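Local coordinates for periplasmic binding protein/LacI transcriptional regulator (Clostridium phytofermentans, PDB 3BRS) that probably binds a sugar in the cleft between two lobes and delivers it for uptake into the cell, at residues 49-52 with 53-57; 180-183 with 184-188; 257-261 with 262-266. One frame throughout, in Å; residues are numbered along the deposited sequence.

Interaction 1 of 3, residues 49-52 with 53-57; sequences EDYL and VQNEL
Asp50 and Val53 meet at the start of helix 51-63, where the carboxylate reaches forward and crosses the valine at a slant, and OD2 of Asp50 comes to 3.1 Å from CG2 of Val53. It gets there because its CG is anti to the backbone N (chi1 -162°). The tightly packed part is largely backbone: the carbonyl O of Asp50 takes two amides, that of Gln54 at 3.0 Å almost in line with the C=O, and that of Val53 at 3.1 Å from above the carbonyl plane. Asn55 N bonds to Tyr51 O at 2.8 Å, and its ND2 stands at the edge of the Tyr51 ring, near the ring plane, 4.2 Å from CD1, with amide and ring turned 63° apart. Gln54 and Asn55 are buried here: Gln54 hydrogen-bonds to the backbone of Pro12, Ala72 and Ala74, and Asn55 ND2 to Lys78 O, tying the first turn to neighbouring loops. The outer side is looser: Leu52 and Glu56 are solvent-exposed, joined by the Glu56 N to Leu52 O bond, while CG of Glu56 passes 3.3 Å from that oxygen. Asp50, the centre of an inverse gamma turn, occupies the N-cap position, and the arrangement is a helix start in the beta-alpha-beta crossover from strand 39-42 past strand 7-11 to strand 68-71, as in Rossmann-like lobes of type I periplasmic binding proteins.

Interaction 2 of 3, residues 180-183 with 184-188; sequences GTVE and LLTKY
Thr186 grips the carbonyl oxygen of Val182 twice, its backbone N at 3.0 Å and its OG1 donating at 2.9 Å, the two donors arriving from opposite faces of the carbonyl plane. With OG1 beside its own backbone N (chi1 -61°), the hydroxyl swings back over the preceding turn. Around this doubled bond runs the ordinary helical ladder, Leu185 N to Thr181 O and Leu184 N to Gly180 O, both nearly straight at 2.9 Å, followed by Lys187 N to Glu183 O and, last, Tyr188 N to Leu184 O. Thr181 uses its hydroxyl as Thr186 does, on Ala177 O one turn earlier. All this is the C-terminal part of helix 174-187, the connection of a beta-alpha-beta crossover that leads from strand 164-169 past strand 133-138 to strand 191-196. Further out, the side chains of Thr181 and Leu185 run alongside each other, CG2 of Thr181 4.1 Å from CD1 of Leu185, toward the buried flank where Ala205, Ala208 and Ile209 of helix 199-211 complete the packing. Leu184 lays CD1 3.3 Å from Gly180 O and turns to Tyr168 and Met194 on the sheet. On the solvent side, Glu183 and Lys187 extend without their charged ends meeting.

Interaction 3 of 3, residues 257-261 with 262-266; sequences ALKLL and KKEYV
Lys259 and Glu264 reach toward each other from the two sides of a chain reversal, their side chains crossing at a slant. The lysine chain is kinked at its second and fourth torsions, whereas the glutamate runs out straight, its CG lying opposite the backbone N (chi1 160°). NZ of Lys259 settles above the carboxylate plane, about 64° out of it, and makes a salt bridge with OE2 of Glu264 at 3.1 Å. The second pair is apolar. CD2 of Leu260 meets CG1 of Val266, although the exact closeness of the two methyls, 3.3 Å, is doubtful; the valine methyl is set between that residue's own N and carbonyl carbon. Behind both pairs, the helix 246-262 ends in a Schellman motif: Lys263 takes a positive phi of 71°, Glu264 N bonds back to Lys259 O at 3.1 Å, and Lys263 N reaches Leu260 O at 2.9 Å from far above its carbonyl plane. This reversal turns the chain back alongside the helix, on the way to strand 269-271 at the edge of the parallel sheet. One turn back, Lys262 N makes a straight bond to Leu258 O, and the bent lysine chain lays its CD 3.2 Å from that same oxygen before its ammonium end leads away. On the face of the helix turned to the sheet, Leu260 and Leu261 rest on Lys92, Leu260 also on Ile94 and Leu261 on Val68, while Leu258 touches Met8. The salt bridge lies on the outer, solvent side, where Glu264 is exposed.

The three contacts sample helix starts and ends across a two-lobed fold. Interactions 1 and 3 belong to the lobe built on the parallel sheet, 28 Å apart between centres, one at the start of helix 51-63 and the other at the end of helix 246-262. Interaction 2 lies in the other lobe, centre to centre 31 Å from interaction 1 and 49 Å from interaction 3, on the opposite side of the chain's centre from the latter. None touches another; even interactions 1 and 2 keep about 14 Å between nearest atoms. In relatives the sugar sits in the cleft between lobes; interaction 1, its centre 17 Å from the chain's centre, is the most central.

Interaction 1 of 3, residues 49-52 with 53-57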
loop_
_atom_site.group_PDB
_atom_site.type_symbol
_atom_site.label_atom_id
_atom_site.label_comp_id
_atom_site.label_asym_id
_atom_site.label_seq_id
_atom_site.Cartn_x
_atom_site.Cartn_y
_atom_site.Cartn_z
ATOM N N GLU A 49 -6.865 -2.245 8.670
ATOM C CA GLU A 49 -6.886 -3.685 8.921
ATOM C C GLU A 49 -8.258 -4.193 9.233
ATOM O O GLU A 49 -8.444 -5.397 9.454
ATOM C CB GLU A 49 -5.925 -4.093 10.054
ATOM C CG GLU A 49 -6.399 -3.746 11.460
ATOM C CD GLU A 49 -6.006 -2.348 11.904
ATOM O OE1 GLU A 49 -5.757 -2.214 13.132
ATOM O OE2 GLU A 49 -5.906 -1.400 11.062
ATOM N N ASP A 50 -9.257 -3.310 9.293
ATOM C CA ASP A 50 -10.580 -3.773 9.701
ATOM C C ASP A 50 -11.305 -4.464 8.534
ATOM O O ASP A 50 -12.316 -4.027 8.000
ATOM C CB ASP A 50 -11.345 -2.582 10.283
ATOM C CG ASP A 50 -12.510 -3.003 11.099
ATOM O OD1 ASP A 50 -12.825 -4.214 11.190
ATOM O OD2 ASP A 50 -13.157 -2.103 11.692
ATOM N N TYR A 51 -10.821 -5.596 8.107
ATOM C CA TYR A 51 -11.505 -6.249 6.953
ATOM C C TYR A 51 -12.982 -6.632 7.239
ATOM O O TYR A 51 -13.755 -6.816 6.284
ATOM C CB TYR A 51 -10.665 -7.462 6.346
ATOM C CG TYR A 51 -10.767 -8.745 7.159
ATOM C CD1 TYR A 51 -11.915 -9.573 7.056
ATOM C CD2 TYR A 51 -9.786 -9.086 8.075
ATOM C CE1 TYR A 51 -12.091 -10.762 7.824
ATOM C CE2 TYR A 51 -9.971 -10.274 8.894
ATOM C CZ TYR A 51 -11.121 -11.077 8.723
ATOM O OH TYR A 51 -11.337 -12.237 9.410
ATOM N N LEU A 52 -13.405 -6.718 8.507
ATOM C CA LEU A 52 -14.714 -7.317 8.773
ATOM C C LEU A 52 -15.744 -6.212 8.435
ATOM O O LEU A 52 -16.877 -6.435 7.919
ATOM C CB LEU A 52 -14.801 -7.734 10.260
ATOM C CG LEU A 52 -14.347 -9.191 10.546
ATOM C CD1 LEU A 52 -14.189 -9.616 11.998
ATOM C CD2 LEU A 52 -15.351 -10.085 9.916
ATOM N N VAL A 53 -15.243 -4.997 8.640
ATOM C CA VAL A 53 -16.002 -3.791 8.467
ATOM C C VAL A 53 -15.963 -3.433 7.033
ATOM O O VAL A 53 -16.966 -2.947 6.489
ATOM C CB VAL A 53 -15.513 -2.679 9.366
ATOM C CG1 VAL A 53 -16.083 -1.342 8.941
ATOM C CG2 VAL A 53 -16.043 -2.921 10.815
ATOM N N GLN A 54 -14.835 -3.670 6.415
ATOM C CA GLN A 54 -14.765 -3.526 4.925
ATOM C C GLN A 54 -15.666 -4.469 4.171
ATOM O O GLN A 54 -16.354 -4.078 3.222
ATOM C CB GLN A 54 -13.343 -3.705 4.381
ATOM C CG GLN A 54 -13.217 -2.911 3.052
ATOM C CD GLN A 54 -11.932 -3.210 2.274
ATOM O OE1 GLN A 54 -11.430 -4.408 2.203
ATOM N NE2 GLN A 54 -11.317 -2.110 1.747
ATOM N N ASN A 55 -15.721 -5.722 4.633
ATOM C CA ASN A 55 -16.724 -6.679 4.104
ATOM C C ASN A 55 -18.184 -6.253 4.271
ATOM O O ASN A 55 -19.032 -6.424 3.369
ATOM C CB ASN A 55 -16.526 -8.040 4.744
ATOM C CG ASN A 55 -15.303 -8.779 4.172
ATOM O OD1 ASN A 55 -14.480 -8.238 3.414
ATOM N ND2 ASN A 55 -15.220 -10.006 4.511
ATOM N N GLU A 56 -18.527 -5.713 5.418
ATOM C CA GLU A 56 -19.871 -5.129 5.618
ATOM C C GLU A 56 -20.167 -4.026 4.632
ATOM O O GLU A 56 -21.260 -3.962 4.100
ATOM C CB GLU A 56 -19.885 -4.531 7.016
ATOM C CG GLU A 56 -20.113 -5.596 8.073
ATOM C CD GLU A 56 -20.238 -5.024 9.471
ATOM O OE1 GLU A 56 -19.927 -3.808 9.734
ATOM O OE2 GLU A 56 -20.657 -5.837 10.312
ATOM N N LEU A 57 -19.200 -3.125 4.414
ATOM C CA LEU A 57 -19.311 -1.969 3.461
ATOM C C LEU A 57 -19.433 -2.463 2.020
ATOM O O LEU A 57 -20.175 -1.910 1.222
ATOM C CB LEU A 57 -18.048 -1.159 3.570
ATOM C CG LEU A 57 -17.923 -0.285 4.860
ATOM C CD1 LEU A 57 -16.601 0.486 4.902
ATOM C CD2 LEU A 57 -19.071 0.725 5.050
#

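Interaction 2 of 3, residues 180-183 with 184-188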
loop_
_atom_site.group_PDB
_atom_site.type_symbol
_atom_site.label_atom_id
_atom_site.label_comp_id
_atom_site.label_asym_id
_atom_site.label_seq_id
_atom_site.Cartn_x
_atom_site.Cartn_y
_atom_site.Cartn_z
ATOM N N GLY A 180 7.167 -0.061 18.009
ATOM C CA GLY A 180 7.895 -1.277 17.495
ATOM C C GLY A 180 9.290 -0.902 17.079
ATOM O O GLY A 180 10.211 -1.693 17.191
ATOM N N THR A 181 9.466 0.326 16.618
ATOM C CA THR A 181 10.807 0.844 16.317
ATOM C C THR A 181 11.662 1.014 17.576
ATOM O O THR A 181 12.867 0.633 17.647
ATOM C CB THR A 181 10.672 2.218 15.619
ATOM O OG1 THR A 181 10.038 1.996 14.335
ATOM C CG2 THR A 181 12.010 2.719 15.279
ATOM N N VAL A 182 11.029 1.584 18.603
ATOM C CA VAL A 182 11.705 1.697 19.871
ATOM C C VAL A 182 12.054 0.305 20.356
ATOM O O VAL A 182 13.164 0.085 20.794
ATOM C CB VAL A 182 10.827 2.459 20.906
ATOM C CG1 VAL A 182 11.413 2.273 22.340
ATOM C CG2 VAL A 182 10.794 4.002 20.520
ATOM N N GLU A 183 11.116 -0.644 20.284
ATOM C CA GLU A 183 11.396 -2.011 20.802
ATOM C C GLU A 183 12.541 -2.683 20.047
ATOM O O GLU A 183 13.486 -3.207 20.648
ATOM C CB GLU A 183 10.129 -2.877 20.768
ATOM C CG GLU A 183 10.373 -4.365 21.087
ATOM C CD GLU A 183 9.077 -5.192 21.130
ATOM O OE1 GLU A 183 8.196 -4.986 20.246
ATOM O OE2 GLU A 183 8.939 -6.030 22.063
ATOM N N LEU A 184 12.505 -2.633 18.728
ATOM C CA LEU A 184 13.584 -3.233 17.952
ATOM C C LEU A 184 14.930 -2.589 18.203
ATOM O O LEU A 184 15.906 -3.313 18.379
ATOM C CB LEU A 184 13.317 -3.166 16.430
ATOM C CG LEU A 184 12.518 -4.213 15.639
ATOM C CD1 LEU A 184 11.284 -4.696 16.374
ATOM C CD2 LEU A 184 12.166 -3.614 14.284
ATOM N N LEU A 185 15.024 -1.249 18.164
ATOM C CA LEU A 185 16.344 -0.631 18.363
ATOM C C LEU A 185 16.860 -0.750 19.831
ATOM O O LEU A 185 18.062 -0.685 20.091
ATOM C CB LEU A 185 16.379 0.807 17.905
ATOM C CG LEU A 185 16.173 1.019 16.435
ATOM C CD1 LEU A 185 16.024 2.511 16.124
ATOM C CD2 LEU A 185 17.281 0.429 15.577
ATOM N N THR A 186 15.953 -0.983 20.761
ATOM C CA THR A 186 16.369 -1.376 22.099
ATOM C C THR A 186 16.946 -2.785 22.160
ATOM O O THR A 186 17.947 -3.038 22.855
ATOM C CB THR A 186 15.232 -1.226 23.066
ATOM O OG1 THR A 186 14.879 0.158 23.074
ATOM C CG2 THR A 186 15.728 -1.566 24.485
ATOM N N LYS A 187 16.311 -3.704 21.445
ATOM C CA LYS A 187 16.651 -5.109 21.563
ATOM C C LYS A 187 17.775 -5.512 20.641
ATOM O O LYS A 187 18.494 -6.473 20.903
ATOM C CB LYS A 187 15.411 -5.966 21.307
ATOM C CG LYS A 187 15.681 -7.435 21.414
ATOM C CD LYS A 187 14.370 -8.205 21.638
ATOM C CE LYS A 187 14.655 -9.690 21.804
ATOM N NZ LYS A 187 13.540 -10.329 22.567
ATOM N N TYR A 188 17.937 -4.790 19.544
ATOM C CA TYR A 188 19.010 -5.091 18.619
ATOM C C TYR A 188 19.817 -3.816 18.345
ATOM O O TYR A 188 19.558 -3.095 17.365
ATOM C CB TYR A 188 18.498 -5.764 17.329
ATOM C CG TYR A 188 17.426 -6.848 17.543
ATOM C CD1 TYR A 188 17.798 -8.154 17.838
ATOM C CD2 TYR A 188 16.077 -6.582 17.433
ATOM C CE1 TYR A 188 16.852 -9.156 18.036
ATOM C CE2 TYR A 188 15.145 -7.551 17.662
ATOM C CZ TYR A 188 15.548 -8.855 17.967
ATOM O OH TYR A 188 14.669 -9.905 18.195
#

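Interaction 3 of 3, residues 257-261 with 262-266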
loop_
_atom_site.group_PDB
_atom_site.type_symbol
_atom_site.label_atom_id
_atom_site.label_comp_id
_atom_site.label_asym_id
_atom_site.label_seq_id
_atom_site.Cartn_x
_atom_site.Cartn_y
_atom_site.Cartn_z
ATOM N N ALA A 257 -12.605 1.407 -15.789
ATOM C CA ALA A 257 -13.917 0.816 -15.403
ATOM C C ALA A 257 -14.892 1.168 -16.513
ATOM O O ALA A 257 -15.864 0.425 -16.776
ATOM C CB ALA A 257 -14.427 1.427 -14.114
ATOM N N LEU A 258 -14.597 2.294 -17.167
ATOM C CA LEU A 258 -15.389 2.765 -18.266
ATOM C C LEU A 258 -15.309 1.836 -19.484
ATOM O O LEU A 258 -16.301 1.564 -20.139
ATOM C CB LEU A 258 -14.981 4.178 -18.630
ATOM C CG LEU A 258 -15.695 5.338 -17.914
ATOM C CD1 LEU A 258 -15.560 6.628 -18.772
ATOM C CD2 LEU A 258 -17.159 4.968 -17.682
ATOM N N LYS A 259 -14.125 1.300 -19.745
ATOM C CA LYS A 259 -13.951 0.399 -20.856
ATOM C C LYS A 259 -14.792 -0.819 -20.637
ATOM O O LYS A 259 -15.540 -1.207 -21.536
ATOM C CB LYS A 259 -12.494 0.059 -21.048
ATOM C CG LYS A 259 -11.722 1.321 -21.311
ATOM C CD LYS A 259 -10.754 1.151 -22.400
ATOM C CE LYS A 259 -10.368 2.492 -22.966
ATOM N NZ LYS A 259 -10.355 2.340 -24.443
ATOM N N LEU A 260 -14.770 -1.363 -19.429
ATOM C CA LEU A 260 -15.526 -2.590 -19.167
ATOM C C LEU A 260 -17.015 -2.416 -19.413
ATOM O O LEU A 260 -17.659 -3.298 -19.955
ATOM C CB LEU A 260 -15.389 -3.029 -17.717
ATOM C CG LEU A 260 -14.006 -3.188 -17.136
ATOM C CD1 LEU A 260 -14.126 -3.382 -15.613
ATOM C CD2 LEU A 260 -13.321 -4.402 -17.826
ATOM N N LEU A 261 -17.559 -1.304 -18.932
ATOM C CA LEU A 261 -18.977 -1.017 -19.089
ATOM C C LEU A 261 -19.325 -0.770 -20.552
ATOM O O LEU A 261 -20.439 -1.061 -20.949
ATOM C CB LEU A 261 -19.313 0.235 -18.295
ATOM C CG LEU A 261 -20.061 0.326 -16.973
ATOM C CD1 LEU A 261 -20.225 -0.893 -16.030
ATOM C CD2 LEU A 261 -19.322 1.398 -16.349
ATOM N N LYS A 262 -18.408 -0.158 -21.320
ATOM C CA LYS A 262 -18.484 -0.094 -22.806
ATOM C C LYS A 262 -18.211 -1.465 -23.509
ATOM O O LYS A 262 -18.349 -1.602 -24.713
ATOM C CB LYS A 262 -17.507 0.934 -23.364
ATOM C CG LYS A 262 -18.060 2.272 -23.613
ATOM C CD LYS A 262 -17.759 3.206 -22.496
ATOM C CE LYS A 262 -17.851 4.652 -22.976
ATOM N NZ LYS A 262 -16.768 4.970 -23.970
ATOM N N LYS A 263 -17.831 -2.493 -22.777
ATOM C CA LYS A 263 -17.719 -3.814 -23.421
ATOM C C LYS A 263 -16.510 -3.829 -24.366
ATOM O O LYS A 263 -16.511 -4.494 -25.418
ATOM C CB LYS A 263 -19.014 -4.133 -24.197
ATOM C CG LYS A 263 -20.217 -4.361 -23.334
ATOM C CD LYS A 263 -20.350 -5.805 -22.837
ATOM C CE LYS A 263 -21.651 -5.931 -22.029
ATOM N NZ LYS A 263 -22.848 -5.336 -22.764
ATOM N N GLU A 264 -15.487 -3.095 -23.954
ATOM C CA GLU A 264 -14.325 -2.784 -24.730
ATOM C C GLU A 264 -13.035 -3.392 -24.053
ATOM O O GLU A 264 -13.079 -3.735 -22.860
ATOM C CB GLU A 264 -14.395 -1.265 -24.992
ATOM C CG GLU A 264 -13.188 -0.533 -25.368
ATOM C CD GLU A 264 -13.539 0.924 -25.642
ATOM O OE1 GLU A 264 -14.665 1.355 -25.260
ATOM O OE2 GLU A 264 -12.714 1.644 -26.270
ATOM N N TYR A 265 -11.958 -3.630 -24.832
ATOM C CA TYR A 265 -10.801 -4.483 -24.414
ATOM C C TYR A 265 -10.058 -3.763 -23.345
ATOM O O TYR A 265 -9.673 -2.625 -23.515
ATOM C CB TYR A 265 -9.754 -4.764 -25.538
ATOM C CG TYR A 265 -8.488 -5.478 -25.015
ATOM C CD1 TYR A 265 -8.566 -6.829 -24.575
ATOM C CD2 TYR A 265 -7.250 -4.817 -24.895
ATOM C CE1 TYR A 265 -7.494 -7.518 -24.076
ATOM C CE2 TYR A 265 -6.119 -5.511 -24.369
ATOM C CZ TYR A 265 -6.280 -6.880 -23.954
ATOM O OH TYR A 265 -5.271 -7.659 -23.430
ATOM N N VAL A 266 -9.822 -4.417 -22.232
ATOM C CA VAL A 266 -8.906 -3.799 -21.295
ATOM C C VAL A 266 -7.971 -4.863 -20.754
ATOM O O VAL A 266 -8.411 -5.954 -20.431
ATOM C CB VAL A 266 -9.702 -3.031 -20.166
ATOM C CG1 VAL A 266 -10.328 -4.058 -19.172
ATOM C CG2 VAL A 266 -8.807 -2.091 -19.465
#